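Local coordinates for putative integron gene cassette protein (Uncultured bacterium, PDB 3GHJ) that is of unknown function but probably belongs to the glyoxalase/bleomycin resistance/dioxygenase superfamily and is probably encoded by an integron gene cassette, at residues 65-68 against 73-76. The protein carries 1 engineered substitution. Sequence-based numbering, arbitrary orientation. Where two conformers were deposited one is given.
Sequences FLWV and GMVV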
loop_
_atom_site.group_PDB
_atom_site.type_symbol
_atom_site.label_atom_id
_atom_site.label_comp_id
_atom_site.label_asym_id
_atom_site.label_seq_id
_atom_site.Cartn_x
_atom_site.Cartn_y
_atom_site.Cartn_z
ATOM N N PHE A 65 -3.503 -8.289 -11.287
ATOM C CA PHE A 65 -4.284 -7.425 -10.405
ATOM C C PHE A 65 -5.217 -8.306 -9.597
ATOM O O PHE A 65 -6.104 -8.959 -10.166
ATOM C CB PHE A 65 -5.144 -6.447 -11.224
ATOM C CG PHE A 65 -4.360 -5.511 -12.109
ATOM C CD1 PHE A 65 -3.780 -5.963 -13.290
ATOM C CD2 PHE A 65 -4.250 -4.165 -11.780
ATOM C CE1 PHE A 65 -3.084 -5.088 -14.115
ATOM C CE2 PHE A 65 -3.555 -3.283 -12.603
ATOM C CZ PHE A 65 -2.974 -3.746 -13.768
ATOM N N LEU A 66 -5.028 -8.325 -8.281
ATOM C CA LEU A 66 -5.785 -9.195 -7.379
ATOM C C LEU A 66 -6.586 -8.374 -6.375
ATOM O O LEU A 66 -6.110 -7.342 -5.891
ATOM C CB LEU A 66 -4.832 -10.123 -6.626
ATOM C CG LEU A 66 -4.011 -11.069 -7.496
ATOM C CD1 LEU A 66 -3.026 -11.802 -6.617
ATOM C CD2 LEU A 66 -4.914 -12.050 -8.261
ATOM N N TRP A 67 -7.785 -8.833 -6.039
ATOM C CA TRP A 67 -8.672 -8.114 -5.135
ATOM C C TRP A 67 -8.542 -8.576 -3.695
ATOM O O TRP A 67 -8.472 -9.778 -3.413
ATOM C CB TRP A 67 -10.136 -8.308 -5.538
ATOM C CG TRP A 67 -10.546 -7.645 -6.808
ATOM C CD1 TRP A 67 -10.657 -8.227 -8.039
ATOM C CD2 TRP A 67 -10.924 -6.273 -6.975
ATOM N NE1 TRP A 67 -11.081 -7.301 -8.960
ATOM C CE2 TRP A 67 -11.260 -6.096 -8.333
ATOM C CE3 TRP A 67 -11.020 -5.179 -6.106
ATOM C CZ2 TRP A 67 -11.672 -4.865 -8.849
ATOM C CZ3 TRP A 67 -11.434 -3.959 -6.614
ATOM C CH2 TRP A 67 -11.758 -3.811 -7.977
ATOM N N VAL A 68 -8.542 -7.603 -2.791
ATOM C CA VAL A 68 -8.523 -7.833 -1.352
ATOM C C VAL A 68 -9.894 -7.515 -0.767
ATOM O O VAL A 68 -10.439 -6.428 -0.992
ATOM C CB VAL A 68 -7.484 -6.909 -0.672
ATOM C CG1 VAL A 68 -7.426 -7.169 0.833
ATOM C CG2 VAL A 68 -6.112 -7.100 -1.315
ATOM N N GLY A 73 -9.706 -3.508 -1.487
ATOM C CA GLY A 73 -8.314 -3.217 -1.777
ATOM C C GLY A 73 -7.837 -4.032 -2.958
ATOM O O GLY A 73 -8.576 -4.856 -3.495
HETATM N N MSE A 74 -6.589 -3.805 -3.354
HETATM C CA MSE A 74 -6.025 -4.479 -4.514
HETATM C C MSE A 74 -4.518 -4.553 -4.394
HETATM O O MSE A 74 -3.878 -3.622 -3.901
HETATM C CB MSE A 74 -6.408 -3.731 -5.788
HETATM C CG MSE A 74 -5.764 -4.220 -7.078
HETATM SE SE MSE A 74 -6.621 -3.455 -8.665
HETATM C CE MSE A 74 -8.168 -4.604 -8.698
ATOM N N VAL A 75 -3.937 -5.688 -4.772
ATOM C CA VAL A 75 -2.506 -5.725 -5.007
ATOM C C VAL A 75 -2.290 -5.944 -6.491
ATOM O O VAL A 75 -3.056 -6.659 -7.141
ATOM C CB VAL A 75 -1.774 -6.817 -4.190
ATOM C CG1 VAL A 75 -1.843 -6.509 -2.700
ATOM C CG2 VAL A 75 -2.336 -8.194 -4.496
ATOM N N VAL A 76 -1.269 -5.295 -7.032
ATOM C CA VAL A 76 -0.865 -5.508 -8.416
ATOM C C VAL A 76 0.514 -6.150 -8.416
ATOM O O VAL A 76 1.517 -5.495 -8.134
ATOM C CB VAL A 76 -0.829 -4.201 -9.244
ATOM C CG1 VAL A 76 -0.594 -4.534 -10.725
ATOM C CG2 VAL A 76 -2.121 -3.409 -9.061
#
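Met74, present as selenomethionine, sends CG anti to its backbone N (chi1 173°) and stays extended through chi2, which brings SE to the edge of Phe65; the bend at chi3 (-79°) then lays CE over Trp67. Both rings start from CG anti to the carbonyl carbon, Trp67 directly across from Met74 and Phe65, paired with Val76, diagonal to it, in an antiparallel beta hairpin, strands 63-68 and 73-79, inside one beta-alpha-beta-beta-beta module of the vicinal oxygen chelate fold. Evidence for a CH-pi contact is direct: Met74 CE lies 3.4 Å from the centroid of the Trp67 six-membered ring, 11° off its normal. Selenium meets the other ring differently, in the plane of Phe65 at its edge, 4.0 Å from SE of Met74 to CD2 of Phe65, a Met-aromatic contact. One face of Phe65 is covered by CG1 of Val76, which sits toward the rim, 3.8 Å from the ring centroid. On this side of the sheet the second subunit closes in: its Trp120 packs edge-to-face with Phe65 and touches Met74, and its Leu141 lies on Trp67. The reverse side carries Leu66, Val68 and Val75; Leu66 there packs on Tyr46 and Thr47 of helix 39-49. Two reciprocal pairs of backbone bonds fix the register, Leu66 with Val75 and Val68 with Gly73. Leu66 N lies 2.8 Å from Val75 O, and Val68 N is likewise 2.8 Å from Gly73 O. Leu66 O accepts from Val75 N and also receives a CA-H...O contact from Met74 CA at 3.2 Å.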